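Local coordinates for protein type-2 restriction enzyme NlaIV (Neisseria lactamica, PDB 6QM2) that recognises the double-stranded DNA sequence 5'-GGNNCC-3' and cleaves it after the third base, as a type II restriction endonuclease leaving blunt ends with terminal 5'-phosphates, at residues Y110-D122 against W215-Y227. Residues are numbered along the deposited sequence; the frame is centred on the assembly and turned at random.
Sequences YSDEIIHKPYMLD and WKRKFEEAYKKHY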
ATOM      1  N   TYR A 110      16.168  -4.505  19.652  1.00 90.04           N
ATOM      2  CA  TYR A 110      16.495  -3.237  20.322  1.00 87.61           C
ATOM      3  C   TYR A 110      17.165  -3.425  21.671  1.00 86.09           C
ATOM      4  O   TYR A 110      18.061  -2.663  22.008  1.00 84.49           O
ATOM      5  CB  TYR A 110      15.236  -2.377  20.460  1.00 87.24           C
ATOM      6  CG  TYR A 110      15.470  -0.931  20.838  1.00 84.37           C
ATOM      7  CD1 TYR A 110      15.678   0.038  19.860  1.00 84.67           C
ATOM      8  CD2 TYR A 110      15.444  -0.523  22.171  1.00 84.44           C
ATOM      9  CE1 TYR A 110      15.877   1.370  20.197  1.00 85.11           C
ATOM     10  CE2 TYR A 110      15.636   0.807  22.519  1.00 84.80           C
ATOM     11  CZ  TYR A 110      15.852   1.749  21.529  1.00 84.11           C
ATOM     12  OH  TYR A 110      16.047   3.064  21.867  1.00 84.14           O
ATOM     13  N   SER A 111      16.740  -4.430  22.435  1.00 88.42           N
ATOM     14  CA  SER A 111      17.398  -4.757  23.701  1.00 94.22           C
ATOM     15  C   SER A 111      18.864  -5.180  23.496  1.00 97.55           C
ATOM     16  O   SER A 111      19.717  -4.832  24.314  1.00100.25           O
ATOM     17  CB  SER A 111      16.613  -5.823  24.484  1.00 93.51           C
ATOM     18  OG  SER A 111      16.343  -6.968  23.699  1.00 93.90           O
ATOM     19  N   ASP A 112      19.147  -5.909  22.412  1.00100.72           N
ATOM     20  CA  ASP A 112      20.525  -6.287  22.051  1.00106.71           C
ATOM     21  C   ASP A 112      21.308  -5.112  21.485  1.00103.80           C
ATOM     22  O   ASP A 112      22.479  -4.934  21.810  1.00104.94           O
ATOM     23  CB  ASP A 112      20.549  -7.432  21.025  1.00112.33           C
ATOM     24  CG  ASP A 112      20.070  -8.759  21.601  1.00123.57           C
ATOM     25  OD1 ASP A 112      19.976  -8.899  22.841  1.00133.11           O
ATOM     26  OD2 ASP A 112      19.789  -9.676  20.800  1.00132.57           O
ATOM     27  N   GLU A 113      20.656  -4.334  20.625  1.00103.63           N
ATOM     28  CA  GLU A 113      21.273  -3.185  19.957  1.00104.00           C
ATOM     29  C   GLU A 113      21.844  -2.176  20.950  1.00101.96           C
ATOM     30  O   GLU A 113      22.977  -1.737  20.784  1.00106.54           O
ATOM     31  CB  GLU A 113      20.244  -2.500  19.043  1.00110.39           C
ATOM     32  CG  GLU A 113      20.707  -1.245  18.295  1.00114.32           C
ATOM     33  CD  GLU A 113      21.390  -1.533  16.972  1.00116.57           C
ATOM     34  OE1 GLU A 113      21.980  -2.627  16.813  1.00113.39           O
ATOM     35  OE2 GLU A 113      21.334  -0.645  16.091  1.00117.66           O
ATOM     36  N   ILE A 114      21.067  -1.809  21.970  1.00 99.37           N
ATOM     37  CA  ILE A 114      21.490  -0.757  22.912  1.00 97.37           C
ATOM     38  C   ILE A 114      22.612  -1.163  23.886  1.00 98.72           C
ATOM     39  O   ILE A 114      23.192  -0.299  24.539  1.00100.24           O
ATOM     40  CB  ILE A 114      20.303  -0.114  23.682  1.00 94.13           C
ATOM     41  CG1 ILE A 114      19.604  -1.114  24.619  1.00 93.45           C
ATOM     42  CG2 ILE A 114      19.323   0.514  22.701  1.00 91.97           C
ATOM     43  CD1 ILE A 114      18.673  -0.451  25.610  1.00 93.68           C
ATOM     44  N   ILE A 115      22.915  -2.455  23.988  1.00 98.92           N
ATOM     45  CA  ILE A 115      24.147  -2.897  24.653  1.00101.71           C
ATOM     46  C   ILE A 115      25.356  -2.678  23.741  1.00105.58           C
ATOM     47  O   ILE A 115      26.363  -2.131  24.173  1.00113.38           O
ATOM     48  CB  ILE A 115      24.065  -4.368  25.113  1.00104.28           C
ATOM     49  CG1 ILE A 115      23.177  -4.441  26.358  1.00105.24           C
ATOM     50  CG2 ILE A 115      25.458  -4.941  25.403  1.00107.96           C
ATOM     51  CD1 ILE A 115      22.870  -5.839  26.844  1.00106.79           C
ATOM     52  N   HIS A 116      25.254  -3.117  22.491  1.00106.88           N
ATOM     53  CA  HIS A 116      26.355  -2.990  21.531  1.00109.82           C
ATOM     54  C   HIS A 116      26.555  -1.531  21.098  1.00107.22           C
ATOM     55  O   HIS A 116      27.687  -1.094  20.888  1.00114.62           O
ATOM     56  CB  HIS A 116      26.113  -3.888  20.307  1.00117.05           C
ATOM     57  CG  HIS A 116      26.175  -5.358  20.607  1.00126.87           C
ATOM     58  ND1 HIS A 116      26.909  -6.242  19.844  1.00135.04           N
ATOM     59  CD2 HIS A 116      25.600  -6.099  21.587  1.00129.10           C
ATOM     60  CE1 HIS A 116      26.780  -7.461  20.337  1.00135.51           C
ATOM     61  NE2 HIS A 116      25.993  -7.402  21.397  1.00131.40           N
ATOM     62  N   LYS A 117      25.455  -0.785  20.989  1.00101.35           N
ATOM     63  CA  LYS A 117      25.466   0.596  20.510  1.00 99.33           C
ATOM     64  C   LYS A 117      24.552   1.489  21.371  1.00 96.11           C
ATOM     65  O   LYS A 117      23.494   1.926  20.911  1.00 95.93           O
ATOM     66  CB  LYS A 117      25.008   0.629  19.048  1.00101.97           C
ATOM     67  CG  LYS A 117      25.837  -0.205  18.081  1.00104.52           C
ATOM     68  CD  LYS A 117      25.299  -0.056  16.664  1.00108.53           C
ATOM     69  CE  LYS A 117      26.084  -0.870  15.649  1.00110.52           C
ATOM     70  NZ  LYS A 117      25.853  -0.364  14.267  1.00113.05           N
ATOM     71  N   PRO A 118      24.960   1.777  22.625  1.00 94.69           N
ATOM     72  CA  PRO A 118      24.170   2.627  23.539  1.00 92.75           C
ATOM     73  C   PRO A 118      23.842   4.016  23.005  1.00 91.21           C
ATOM     74  O   PRO A 118      22.831   4.598  23.388  1.00 93.77           O
ATOM     75  CB  PRO A 118      25.069   2.760  24.772  1.00 94.84           C
ATOM     76  CG  PRO A 118      25.990   1.601  24.709  1.00 95.74           C
ATOM     77  CD  PRO A 118      26.213   1.324  23.257  1.00 96.28           C
ATOM     78  N   TYR A 119      24.708   4.545  22.150  1.00 89.86           N
ATOM     79  CA  TYR A 119      24.451   5.812  21.456  1.00 93.04           C
ATOM     80  C   TYR A 119      23.149   5.873  20.628  1.00 96.73           C
ATOM     81  O   TYR A 119      22.695   6.972  20.280  1.00 95.81           O
ATOM     82  CB  TYR A 119      25.654   6.219  20.589  1.00 92.50           C
ATOM     83  CG  TYR A 119      26.117   5.183  19.578  1.00 89.94           C
ATOM     84  CD1 TYR A 119      25.543   5.104  18.314  1.00 90.52           C
ATOM     85  CD2 TYR A 119      27.153   4.295  19.883  1.00 89.20           C
ATOM     86  CE1 TYR A 119      25.975   4.160  17.386  1.00 91.00           C
ATOM     87  CE2 TYR A 119      27.586   3.349  18.964  1.00 89.01           C
ATOM     88  CZ  TYR A 119      26.999   3.289  17.718  1.00 88.99           C
ATOM     89  OH  TYR A 119      27.431   2.360  16.808  1.00 91.43           O
ATOM     90  N   MET A 120      22.557   4.716  20.317  1.00 96.40           N
ATOM     91  CA  MET A 120      21.218   4.671  19.711  1.00 97.15           C
ATOM     92  C   MET A 120      20.119   5.279  20.591  1.00 95.64           C
ATOM     93  O   MET A 120      19.126   5.784  20.073  1.00100.08           O
ATOM     94  CB  MET A 120      20.838   3.235  19.330  1.00 97.40           C
ATOM     95  CG  MET A 120      21.646   2.655  18.180  1.00100.27           C
ATOM     96  SD  MET A 120      21.526   3.644  16.674  1.00106.45           S
ATOM     97  CE  MET A 120      22.606   2.728  15.574  1.00108.14           C
ATOM     98  N   LEU A 121      20.304   5.257  21.908  1.00 92.16           N
ATOM     99  CA  LEU A 121      19.350   5.885  22.832  1.00 92.07           C
ATOM    100  C   LEU A 121      19.280   7.413  22.717  1.00 91.04           C
ATOM    101  O   LEU A 121      18.322   8.017  23.205  1.00 89.80           O
ATOM    102  CB  LEU A 121      19.673   5.507  24.278  1.00 91.13           C
ATOM    103  CG  LEU A 121      19.560   4.020  24.621  1.00 93.98           C
ATOM    104  CD1 LEU A 121      20.306   3.678  25.901  1.00 95.22           C
ATOM    105  CD2 LEU A 121      18.102   3.605  24.724  1.00 95.70           C
ATOM    106  N   ASP A 122      20.292   8.031  22.100  1.00 95.00           N
ATOM    107  CA  ASP A 122      20.316   9.478  21.881  1.00 99.77           C
ATOM    108  C   ASP A 122      19.896   9.859  20.458  1.00 99.69           C
ATOM    109  O   ASP A 122      20.123  10.997  20.045  1.00104.61           O
ATOM    110  CB  ASP A 122      21.720  10.033  22.185  1.00105.39           C
ATOM    111  CG  ASP A 122      21.695  11.478  22.684  1.00110.30           C
ATOM    112  OD1 ASP A 122      21.099  11.723  23.753  1.00115.38           O
ATOM    113  OD2 ASP A 122      22.279  12.366  22.020  1.00112.70           O
ATOM    114  N   TRP A 215      22.434  -8.271  31.893  1.00111.21           N
ATOM    115  CA  TRP A 215      22.016  -7.096  31.096  1.00104.89           C
ATOM    116  C   TRP A 215      22.382  -5.720  31.672  1.00106.68           C
ATOM    117  O   TRP A 215      22.872  -4.861  30.936  1.00105.42           O
ATOM    118  CB  TRP A 215      20.496  -7.135  30.816  1.00 98.92           C
ATOM    119  CG  TRP A 215      20.103  -6.378  29.585  1.00 90.08           C
ATOM    120  CD1 TRP A 215      19.916  -6.897  28.340  1.00 88.03           C
ATOM    121  CD2 TRP A 215      19.868  -4.967  29.473  1.00 85.05           C
ATOM    122  NE1 TRP A 215      19.580  -5.901  27.452  1.00 86.39           N
ATOM    123  CE2 TRP A 215      19.546  -4.706  28.120  1.00 85.93           C
ATOM    124  CE3 TRP A 215      19.898  -3.899  30.381  1.00 84.61           C
ATOM    125  CZ2 TRP A 215      19.253  -3.418  27.652  1.00 85.27           C
ATOM    126  CZ3 TRP A 215      19.612  -2.615  29.917  1.00 85.72           C
ATOM    127  CH2 TRP A 215      19.291  -2.388  28.562  1.00 86.92           C
ATOM    128  N   LYS A 216      22.132  -5.512  32.966  1.00111.25           N
ATOM    129  CA  LYS A 216      22.368  -4.209  33.614  1.00117.39           C
ATOM    130  C   LYS A 216      23.846  -3.828  33.586  1.00118.40           C
ATOM    131  O   LYS A 216      24.198  -2.723  33.164  1.00112.73           O
ATOM    132  CB  LYS A 216      21.872  -4.233  35.064  1.00124.31           C
ATOM    133  CG  LYS A 216      21.939  -2.898  35.806  1.00127.75           C
ATOM    134  CD  LYS A 216      21.660  -3.082  37.296  1.00136.56           C
ATOM    135  CE  LYS A 216      22.307  -1.996  38.144  1.00141.77           C
ATOM    136  NZ  LYS A 216      21.830  -0.637  37.774  1.00148.89           N
ATOM    137  N   ARG A 217      24.694  -4.751  34.042  1.00120.79           N
ATOM    138  CA  ARG A 217      26.144  -4.545  34.077  1.00124.16           C
ATOM    139  C   ARG A 217      26.681  -4.329  32.660  1.00113.47           C
ATOM    140  O   ARG A 217      27.350  -3.330  32.391  1.00110.26           O
ATOM    141  CB  ARG A 217      26.843  -5.737  34.754  1.00136.04           C
ATOM    142  CG  ARG A 217      28.325  -5.534  35.075  1.00146.55           C
ATOM    143  CD  ARG A 217      28.970  -6.789  35.662  1.00154.62           C
ATOM    144  NE  ARG A 217      28.842  -7.956  34.775  1.00167.98           N
ATOM    145  CZ  ARG A 217      29.594  -8.214  33.696  1.00168.56           C
ATOM    146  NH1 ARG A 217      30.576  -7.395  33.316  1.00170.66           N
ATOM    147  NH2 ARG A 217      29.358  -9.313  32.977  1.00162.68           N
ATOM    148  N   LYS A 218      26.350  -5.249  31.756  1.00105.59           N
ATOM    149  CA  LYS A 218      26.780  -5.163  30.354  1.00105.83           C
ATOM    150  C   LYS A 218      26.409  -3.835  29.695  1.00101.57           C
ATOM    151  O   LYS A 218      27.189  -3.302  28.904  1.00101.86           O
ATOM    152  CB  LYS A 218      26.206  -6.320  29.523  1.00108.30           C
ATOM    153  CG  LYS A 218      26.793  -7.678  29.875  1.00115.05           C
ATOM    154  CD  LYS A 218      26.519  -8.725  28.807  1.00118.86           C
ATOM    155  CE  LYS A 218      27.358  -8.491  27.559  1.00125.45           C
ATOM    156  NZ  LYS A 218      27.461  -9.722  26.731  1.00129.81           N
ATOM    157  N   PHE A 219      25.227  -3.311  30.019  1.00 98.24           N
ATOM    158  CA  PHE A 219      24.794  -2.019  29.490  1.00 96.22           C
ATOM    159  C   PHE A 219      25.579  -0.852  30.096  1.00101.61           C
ATOM    160  O   PHE A 219      25.995   0.058  29.370  1.00 98.66           O
ATOM    161  CB  PHE A 219      23.295  -1.779  29.708  1.00 90.20           C
ATOM    162  CG  PHE A 219      22.851  -0.422  29.250  1.00 84.87           C
ATOM    163  CD1 PHE A 219      22.573  -0.190  27.911  1.00 84.34           C
ATOM    164  CD2 PHE A 219      22.782   0.647  30.142  1.00 83.39           C
ATOM    165  CE1 PHE A 219      22.200   1.076  27.471  1.00 84.40           C
ATOM    166  CE2 PHE A 219      22.413   1.915  29.711  1.00 82.24           C
ATOM    167  CZ  PHE A 219      22.119   2.130  28.373  1.00 83.28           C
ATOM    168  N   GLU A 220      25.743  -0.860  31.420  1.00107.01           N
ATOM    169  CA  GLU A 220      26.417   0.243  32.121  1.00109.29           C
ATOM    170  C   GLU A 220      27.897   0.371  31.740  1.00108.62           C
ATOM    171  O   GLU A 220      28.415   1.486  31.656  1.00109.52           O
ATOM    172  CB  GLU A 220      26.248   0.122  33.644  1.00112.92           C
ATOM    173  CG  GLU A 220      24.854   0.504  34.130  1.00116.87           C
ATOM    174  CD  GLU A 220      24.680   0.418  35.641  1.00122.02           C
ATOM    175  OE1 GLU A 220      25.457  -0.302  36.307  1.00129.15           O
ATOM    176  OE2 GLU A 220      23.748   1.065  36.168  1.00120.50           O
ATOM    177  N   GLU A 221      28.561  -0.764  31.504  1.00108.00           N
ATOM    178  CA  GLU A 221      29.939  -0.777  30.990  1.00111.88           C
ATOM    179  C   GLU A 221      30.020  -0.253  29.561  1.00107.91           C
ATOM    180  O   GLU A 221      30.925   0.515  29.223  1.00110.34           O
ATOM    181  CB  GLU A 221      30.532  -2.184  31.053  1.00118.22           C
ATOM    182  CG  GLU A 221      30.844  -2.634  32.471  1.00130.99           C
ATOM    183  CD  GLU A 221      31.259  -4.092  32.565  1.00142.45           C
ATOM    184  OE1 GLU A 221      31.365  -4.593  33.706  1.00151.83           O
ATOM    185  OE2 GLU A 221      31.475  -4.740  31.514  1.00147.96           O
ATOM    186  N   ALA A 222      29.073  -0.678  28.730  1.00103.67           N
ATOM    187  CA  ALA A 222      28.982  -0.210  27.351  1.00 98.29           C
ATOM    188  C   ALA A 222      28.670   1.280  27.266  1.00 94.77           C
ATOM    189  O   ALA A 222      29.213   1.972  26.412  1.00 94.50           O
ATOM    190  CB  ALA A 222      27.940  -1.005  26.591  1.00 99.42           C
ATOM    191  N   TYR A 223      27.796   1.778  28.136  1.00 95.90           N
ATOM    192  CA  TYR A 223      27.525   3.220  28.181  1.00 97.88           C
ATOM    193  C   TYR A 223      28.786   3.986  28.573  1.00102.73           C
ATOM    194  O   TYR A 223      29.068   5.048  28.013  1.00101.78           O
ATOM    195  CB  TYR A 223      26.380   3.559  29.141  1.00 95.00           C
ATOM    196  CG  TYR A 223      25.822   4.947  28.916  1.00 94.19           C
ATOM    197  CD1 TYR A 223      24.825   5.172  27.965  1.00 96.00           C
ATOM    198  CD2 TYR A 223      26.299   6.037  29.638  1.00 94.69           C
ATOM    199  CE1 TYR A 223      24.315   6.445  27.744  1.00 96.98           C
ATOM    200  CE2 TYR A 223      25.797   7.314  29.428  1.00 95.91           C
ATOM    201  CZ  TYR A 223      24.805   7.516  28.479  1.00 98.33           C
ATOM    202  OH  TYR A 223      24.304   8.784  28.265  1.00 99.55           O
ATOM    203  N   LYS A 224      29.548   3.424  29.515  1.00110.02           N
ATOM    204  CA  LYS A 224      30.788   4.040  29.982  1.00113.82           C
ATOM    205  C   LYS A 224      31.826   4.153  28.867  1.00109.55           C
ATOM    206  O   LYS A 224      32.411   5.217  28.691  1.00109.63           O
ATOM    207  CB  LYS A 224      31.368   3.293  31.188  1.00122.48           C
ATOM    208  CG  LYS A 224      32.392   4.109  31.963  1.00131.53           C
ATOM    209  CD  LYS A 224      32.984   3.328  33.122  1.00138.56           C
ATOM    210  CE  LYS A 224      34.194   4.045  33.701  1.00141.99           C
ATOM    211  NZ  LYS A 224      34.802   3.286  34.827  1.00145.59           N
ATOM    212  N   LYS A 225      32.048   3.073  28.115  1.00106.83           N
ATOM    213  CA  LYS A 225      32.971   3.121  26.969  1.00109.33           C
ATOM    214  C   LYS A 225      32.619   4.238  25.991  1.00108.84           C
ATOM    215  O   LYS A 225      33.448   5.096  25.697  1.00115.44           O
ATOM    216  CB  LYS A 225      33.029   1.786  26.212  1.00113.66           C
ATOM    217  CG  LYS A 225      34.107   0.841  26.716  1.00125.64           C
ATOM    218  CD  LYS A 225      34.491  -0.207  25.682  1.00132.14           C
ATOM    219  CE  LYS A 225      35.742  -0.953  26.121  1.00137.19           C
ATOM    220  NZ  LYS A 225      35.954  -2.199  25.339  1.00141.38           N
ATOM    221  N   HIS A 226      31.377   4.238  25.521  1.00104.62           N
ATOM    222  CA  HIS A 226      30.974   5.127  24.433  1.00102.34           C
ATOM    223  C   HIS A 226      30.825   6.591  24.840  1.00100.23           C
ATOM    224  O   HIS A 226      31.066   7.478  24.020  1.00 99.43           O
ATOM    225  CB  HIS A 226      29.697   4.604  23.771  1.00101.91           C
ATOM    226  CG  HIS A 226      29.905   3.339  22.998  1.00100.50           C
ATOM    227  ND1 HIS A 226      30.018   3.317  21.625  1.00 98.60           N
ATOM    228  CD2 HIS A 226      30.053   2.054  23.406  1.00 98.66           C
ATOM    229  CE1 HIS A 226      30.207   2.074  21.221  1.00105.10           C
ATOM    230  NE2 HIS A 226      30.231   1.288  22.282  1.00103.33           N
ATOM    231  N   TYR A 227      30.443   6.842  26.092  1.00 99.51           N
ATOM    232  CA  TYR A 227      30.240   8.215  26.585  1.00104.31           C
ATOM    233  C   TYR A 227      31.319   8.728  27.566  1.00108.38           C
ATOM    234  O   TYR A 227      31.339   9.925  27.887  1.00101.73           O
ATOM    235  CB  TYR A 227      28.832   8.342  27.191  1.00103.64           C
ATOM    236  CG  TYR A 227      27.741   8.431  26.141  1.00102.06           C
ATOM    237  CD1 TYR A 227      27.451   9.648  25.524  1.00104.40           C
ATOM    238  CD2 TYR A 227      27.008   7.306  25.754  1.00 99.00           C
ATOM    239  CE1 TYR A 227      26.463   9.748  24.558  1.00104.56           C
ATOM    240  CE2 TYR A 227      26.016   7.398  24.783  1.00100.39           C
ATOM    241  CZ  TYR A 227      25.749   8.624  24.190  1.00102.86           C
ATOM    242  OH  TYR A 227      24.776   8.753  23.232  1.00100.99           O
TER
HETATM  243  O   HOH W   1      20.035  -7.920  25.404  1.00 96.71           O
HETATM  244  O   HOH W   2      24.825  10.555  21.424  1.00 92.57           O
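W215 and I115 meet where helix 215-227 packs on the end of helix 107-116, the axes of segments 110-116 and 215-227 coming within 9.0 Å at 42°. From W215 CB, with chi1 at -155°, CG swings anti to the backbone N and carries the indole to the other helix. CD1, NE1 and CE2 of its five-membered ring lie beneath I115 CD1, which sits 3.5 Å from the ring centroid and 20° off its normal, a CH-pi contact over one face. At the edge, NE1 makes a weak hydrogen bond to S111 O (3.3 Å) and another weak one to a water that probably donates to D112 OD1. Farther out, CZ2 and CH2 are met near the ring plane by I114 CD1, 3.6 Å from CH2. F219 continues the row: I114 O and L121 CD1 lie near the plane of its ring, L121 CD1 being 3.4 Å from F219 CZ. Past the helix end, the P118 ring packs against A222, its CG 3.8 Å from A222 CB, while its CD lies over one face of the H226 imidazole, 4.1 Å from the centroid. The Y119 and H226 rings meet obliquely. At the far end a second water touches Y227 OH at 2.6 Å and donates weakly to D122 OD2. The contact thus joins a helix and the 3-10 turn leading into strand 124-132 to a late helix of this PDDEXK-clan enzyme; helix 191-204 touches S111, L121 and K216, and strand 88-95 lies against Y119 and M120.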